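CBS domain-containing protein (Listeria monocytogenes, PDB 6XNU) probably binds the second messenger c-di-AMP through its CBS domains and takes part in controlling (p)ppGpp and c-di-AMP levels in Listeria monocytogenes. Local coordinates at residues H39-L42 against G43-L46; V63-F66 against E67-H71; L73-A76 against A77-T80. All blocks are in the same frame, centred on the assembly; numbering follows the deposited sequence.

Contact 1. Residues H39-L42 against G43-L46; sequences HVQL and GNNL
Val40 meets Asn44 where the short strand 40-41 gives way to a turn: its CB lies 3.6 Å from Asn44 OD1, and its branched side chain continues into the apolar interior, against Ile61 and Val63 of strand 60-64 and Val99 of helix 99-102. A beta-branched residue suits this extended, buried place. Gln41 follows, and its backbone is gripped twice by one residue. Gln41 N reaches Asn44 OD1 at 2.9 Å in a nearly straight bond (169° at the hydrogen), coming from above the plane of the amide. Gln41 O in turn accepts from Asn44 N, at 2.9 Å. With CG of Asn44 anti to its own carbonyl carbon (chi1 -78°), the amide swings back over the turn, which brings OD1 onto Gln41 N and gives that N-H an acceptor from within the turn. The amide of Gln41 lies near that of Asn44, Gln41 NE2 to Asn44 ND2 3.8 Å, the two planes 28° apart. Leu42 sends its side chain away from the turn onto Met103 and His71, while its backbone leads into Gly43. There phi is positive, a conformation that glycine reaches readily at the third position of such a turn. Gly43 N is bound by Glu100 and Gly43 O by Lys98, so the corner is tied to the region of helix 99-102. The four residues Gln41 to Asn44 form a type II beta turn with glycine third, closed by an asparagine side chain; just beyond it Asn45 is the N-cap of helix 46-56, its OD1 accepting from His48 N.

Contact 2. Residues V63-F66 against E67-H71; sequences VLDF and EFKLH
This is the tip of a beta hairpin, where strand 60-64 turns back into strand 70-75 at one end of a three-stranded sheet. The reversal is a type I beta turn from Asp65 to Phe68, closed by Phe68 N on Asp65 O at 3.0 Å, and followed by a G1 bulge: Phe68 takes a left-handed conformation (phi 63°), which lets the chain rejoin the strand pairing. Below it Leu64 and Leu70 face each other as a non-hydrogen-bonded antiparallel pair, flanked by the bonds Asp65 N to Lys69 O and His71 N to Val63 O. Their leucine side chains share a face of the sheet, and Leu64 also reaches the ring of Phe68 with CD1. On Glu67 the methylene CG sits over one face of the Phe66 ring, 3.7 Å from its centroid, a CH-pi contact at the solvent-facing end.

Asp65 is well chosen for the turn, because its short carboxylate can bend back to the backbone: CG stands between N and the carbonyl carbon (chi1 64°). Asp65 OD1 accepts from Lys69 N at 2.9 Å and, weakly, from Glu67 N. Lys69 itself ends in a salt bridge with Asp135. A water donates to both Asp65 OD2 and Glu67 OE2, joining two carboxylates that probably repel each other. Asp65 OD2 also takes His71 NE2 at 2.7 Å, the oxygen lying near the imidazole plane while the carboxylate is turned 62° from it.

Contact 3. Residues L73-A76 against A77-T80; sequences LISA and AMIT
With chi1 at 69°, OG of Ser75 stands between its own backbone N and carbonyl carbon and so faces the start of helix 76-82; Met78, its CG anti to the carbonyl carbon (chi1 -63°) and its chain extended beyond, runs back alongside the strand. The two side chains meet there. Ser75 OG accepts from Met78 N at 3.2 Å in a fairly straight bond (163° at the hydrogen), and CG of Met78 lies 3.3 Å from the same OG. Farther out, Met78 SD comes to 3.5 Å from Leu73 O, so the flexible thioether covers the backbone of Leu73 to Ser75, including Ser75 N, which is buried with no partner in the model. A long, unbranched side chain fits this route.

Ser75 is thus the N-cap residue, at the junction of strand 70-75 and helix 76-82 in the CBS domain fold. Serine is apt because its short hydroxyl can accept from a backbone N-H of the first helical turn. Ile79 N bonds Ser75 O, also at 3.2 Å. On the next carbonyl, Ala76 O takes two donors from opposite faces of its plane: Thr80 N at 2.9 Å and the hydroxyl Thr80 OG1 at 3.0 Å, which gives the buried hydroxyl a partner inside its own helix.

Apolar packing joins strand to helix on the other flank. Ile74 CD1 touches Ile79 CG1 at 3.7 Å, the two branched chains crossing at about a right angle, and Ile79 goes on to Leu46, Ala49, Leu50 and Leu53 of helix 46-56. Ala76, small enough for close approach, packs on Ala76 of the second subunit, while Thr80 meets Thr54 of that subunit.

All three contacts belong to one three-stranded sheet and follow one another along the chain. Contacts 1 and 2, with centres about 10 Å apart, join through neighbouring strands: Val40 O lies 2.9 Å from Leu64 N, and Leu42 N the same distance from Leu64 O, both probable hydrogen bonds. Contacts 2 and 3 share strand 70-75 with centres about 17 Å apart, and Val63 CG2 packs on Ile74 CG2 at 3.8 Å. Between contacts 1 and 3, about 12 Å apart, Leu46 CB touches Ile79 CG2 at 4.0 Å, bringing the start of helix 46-56 against helix 76-82. Of the three, contact 3 alone meets the second subunit.

Contact 1. Residues H39-L42 against G43-L46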
# COMPACT_ATOMS: atom_id res chain seq x y z
N HIS A 39 5.88 2.38 13.77
CA HIS A 39 7.01 1.48 13.59
C HIS A 39 6.89 0.31 14.56
O HIS A 39 6.10 0.35 15.50
CB HIS A 39 8.37 2.19 13.78
CG HIS A 39 8.64 2.61 15.20
ND1 HIS A 39 8.42 3.90 15.65
CD2 HIS A 39 9.14 1.93 16.25
CE1 HIS A 39 8.77 3.99 16.92
NE2 HIS A 39 9.21 2.80 17.31
N VAL A 40 7.69 -0.72 14.32
CA VAL A 40 7.90 -1.78 15.29
C VAL A 40 9.39 -1.82 15.61
O VAL A 40 10.21 -1.16 14.97
CB VAL A 40 7.40 -3.15 14.78
CG1 VAL A 40 5.89 -3.16 14.73
CG2 VAL A 40 7.98 -3.44 13.40
N GLN A 41 9.73 -2.60 16.64
CA GLN A 41 11.10 -2.70 17.13
C GLN A 41 11.63 -4.11 16.93
O GLN A 41 10.86 -5.08 17.00
CB GLN A 41 11.18 -2.35 18.63
CG GLN A 41 10.65 -0.99 19.02
CD GLN A 41 10.37 -0.90 20.51
OE1 GLN A 41 10.43 0.18 21.11
NE2 GLN A 41 10.05 -2.04 21.12
N LEU A 42 12.94 -4.23 16.70
CA LEU A 42 13.56 -5.55 16.73
C LEU A 42 13.15 -6.29 18.00
O LEU A 42 13.12 -5.71 19.09
CB LEU A 42 15.09 -5.44 16.67
CG LEU A 42 15.71 -4.80 15.44
CD1 LEU A 42 17.21 -4.57 15.65
CD2 LEU A 42 15.47 -5.64 14.20
N GLY A 43 12.83 -7.57 17.85
CA GLY A 43 12.39 -8.37 18.97
C GLY A 43 10.90 -8.38 19.20
O GLY A 43 10.41 -9.27 19.92
N ASN A 44 10.15 -7.44 18.62
CA ASN A 44 8.70 -7.54 18.62
C ASN A 44 8.26 -8.81 17.91
O ASN A 44 8.88 -9.22 16.92
CB ASN A 44 8.06 -6.34 17.91
CG ASN A 44 8.04 -5.07 18.76
OD1 ASN A 44 7.78 -3.98 18.24
ND2 ASN A 44 8.29 -5.21 20.06
N ASN A 45 7.20 -9.45 18.40
CA ASN A 45 6.70 -10.61 17.69
C ASN A 45 5.76 -10.16 16.56
O ASN A 45 5.41 -8.98 16.44
CB ASN A 45 6.02 -11.61 18.64
CG ASN A 45 4.75 -11.07 19.27
OD1 ASN A 45 3.85 -10.58 18.59
ND2 ASN A 45 4.65 -11.21 20.59
N LEU A 46 5.38 -11.13 15.72
CA LEU A 46 4.58 -10.81 14.53
C LEU A 46 3.13 -10.52 14.86
O LEU A 46 2.46 -9.82 14.08
CB LEU A 46 4.66 -11.96 13.52
CG LEU A 46 6.05 -12.31 13.00
CD1 LEU A 46 5.94 -13.24 11.80
CD2 LEU A 46 6.86 -11.06 12.64

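Contact 2. Residues V63-F66 against E67-H71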
# COMPACT_ATOMS: atom_id res chain seq x y z
N VAL A 63 11.05 -0.93 10.70
CA VAL A 63 11.48 -1.67 11.88
C VAL A 63 12.73 -0.97 12.40
O VAL A 63 13.71 -0.82 11.67
CB VAL A 63 11.77 -3.14 11.55
CG1 VAL A 63 12.16 -3.88 12.80
CG2 VAL A 63 10.56 -3.80 10.91
N LEU A 64 12.67 -0.53 13.66
CA LEU A 64 13.74 0.22 14.30
C LEU A 64 14.38 -0.60 15.41
O LEU A 64 13.80 -1.58 15.89
CB LEU A 64 13.22 1.54 14.88
CG LEU A 64 12.40 2.42 13.93
CD1 LEU A 64 12.06 3.73 14.64
CD2 LEU A 64 13.16 2.65 12.65
N ASP A 65 15.57 -0.17 15.83
CA ASP A 65 16.15 -0.73 17.04
C ASP A 65 15.89 0.21 18.22
O ASP A 65 15.17 1.20 18.11
CB ASP A 65 17.64 -1.04 16.83
CG ASP A 65 18.49 0.19 16.56
OD1 ASP A 65 18.09 1.33 16.90
OD2 ASP A 65 19.60 0.01 16.00
N PHE A 66 16.48 -0.08 19.38
CA PHE A 66 16.20 0.74 20.56
C PHE A 66 16.84 2.12 20.47
O PHE A 66 16.49 3.00 21.27
CB PHE A 66 16.67 0.01 21.82
CG PHE A 66 18.16 0.05 22.02
CD1 PHE A 66 19.02 -0.53 21.09
CD2 PHE A 66 18.72 0.67 23.13
CE1 PHE A 66 20.39 -0.49 21.27
CE2 PHE A 66 20.09 0.72 23.32
CZ PHE A 66 20.93 0.13 22.38
N GLU A 67 17.79 2.33 19.55
CA GLU A 67 18.36 3.64 19.28
C GLU A 67 17.64 4.37 18.16
O GLU A 67 18.12 5.40 17.69
CB GLU A 67 19.84 3.52 18.91
CG GLU A 67 20.72 2.86 19.96
CD GLU A 67 22.16 2.80 19.51
OE1 GLU A 67 22.80 3.87 19.40
OE2 GLU A 67 22.65 1.69 19.23
N PHE A 68 16.49 3.84 17.72
CA PHE A 68 15.68 4.43 16.65
C PHE A 68 16.43 4.48 15.32
O PHE A 68 16.14 5.32 14.47
CB PHE A 68 15.16 5.81 17.05
CG PHE A 68 14.19 5.76 18.18
CD1 PHE A 68 14.64 5.56 19.48
CD2 PHE A 68 12.82 5.84 17.95
CE1 PHE A 68 13.75 5.48 20.54
CE2 PHE A 68 11.92 5.77 19.01
CZ PHE A 68 12.38 5.57 20.31
N LYS A 69 17.36 3.55 15.11
CA LYS A 69 17.97 3.37 13.80
C LYS A 69 17.15 2.39 12.95
O LYS A 69 16.55 1.45 13.47
CB LYS A 69 19.41 2.85 13.93
CG LYS A 69 20.33 3.80 14.66
CD LYS A 69 21.69 3.14 14.89
CE LYS A 69 22.53 3.95 15.85
NZ LYS A 69 22.55 5.38 15.45
N LEU A 70 17.16 2.62 11.64
CA LEU A 70 16.30 1.90 10.71
C LEU A 70 16.97 0.60 10.26
O LEU A 70 18.05 0.63 9.66
CB LEU A 70 16.01 2.78 9.49
CG LEU A 70 15.19 2.14 8.37
CD1 LEU A 70 13.77 1.84 8.83
CD2 LEU A 70 15.18 3.06 7.18
N HIS A 71 16.30 -0.53 10.50
CA HIS A 71 16.81 -1.86 10.17
C HIS A 71 16.03 -2.57 9.07
O HIS A 71 16.60 -3.41 8.38
CB HIS A 71 16.82 -2.77 11.40
CG HIS A 71 17.91 -2.46 12.38
ND1 HIS A 71 18.98 -3.30 12.58
CD2 HIS A 71 18.08 -1.41 13.22
CE1 HIS A 71 19.78 -2.77 13.49
NE2 HIS A 71 19.26 -1.63 13.89
O HOH W 1 21.93 0.14 17.29

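Contact 3. Residues L73-A76 against A77-T80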
# COMPACT_ATOMS: atom_id res chain seq x y z
N LEU A 73 11.88 -3.10 6.82
CA LEU A 73 10.51 -2.74 6.48
C LEU A 73 9.68 -4.01 6.58
O LEU A 73 10.16 -5.09 6.22
CB LEU A 73 10.42 -2.17 5.06
CG LEU A 73 11.16 -0.86 4.78
CD1 LEU A 73 11.15 -0.56 3.29
CD2 LEU A 73 10.52 0.27 5.57
N ILE A 74 8.46 -3.88 7.10
CA ILE A 74 7.61 -5.05 7.29
C ILE A 74 6.18 -4.73 6.87
O ILE A 74 5.69 -3.61 7.02
CB ILE A 74 7.68 -5.56 8.76
CG1 ILE A 74 7.06 -6.96 8.89
CG2 ILE A 74 7.01 -4.57 9.71
CD1 ILE A 74 7.30 -7.58 10.26
N SER A 75 5.52 -5.75 6.32
CA SER A 75 4.14 -5.64 5.86
C SER A 75 3.35 -6.86 6.32
O SER A 75 3.92 -7.87 6.73
CB SER A 75 4.06 -5.55 4.34
OG SER A 75 4.43 -6.80 3.77
N ALA A 76 2.03 -6.76 6.22
CA ALA A 76 1.18 -7.90 6.53
C ALA A 76 1.46 -9.08 5.60
O ALA A 76 1.37 -10.24 6.04
CB ALA A 76 -0.30 -7.51 6.44
N ALA A 77 1.79 -8.82 4.33
CA ALA A 77 2.05 -9.93 3.42
C ALA A 77 3.30 -10.69 3.82
O ALA A 77 3.34 -11.92 3.75
CB ALA A 77 2.17 -9.42 1.98
N MET A 78 4.33 -9.97 4.28
CA MET A 78 5.55 -10.65 4.73
C MET A 78 5.27 -11.51 5.95
O MET A 78 5.79 -12.63 6.07
CB MET A 78 6.62 -9.62 5.08
CG MET A 78 7.09 -8.76 3.95
SD MET A 78 8.27 -7.55 4.60
CE MET A 78 8.09 -6.23 3.40
N ILE A 79 4.45 -11.01 6.86
CA ILE A 79 4.12 -11.74 8.08
C ILE A 79 3.30 -12.98 7.75
O ILE A 79 3.60 -14.09 8.22
CB ILE A 79 3.37 -10.81 9.05
CG1 ILE A 79 4.32 -9.75 9.61
CG2 ILE A 79 2.65 -11.60 10.13
CD1 ILE A 79 3.60 -8.61 10.31
N THR A 80 2.25 -12.82 6.93
CA THR A 80 1.35 -13.94 6.67
C THR A 80 2.03 -15.01 5.82
O THR A 80 1.78 -16.21 6.01
CB THR A 80 0.07 -13.45 5.99
OG1 THR A 80 -0.51 -12.42 6.80
CG2 THR A 80 -0.92 -14.59 5.84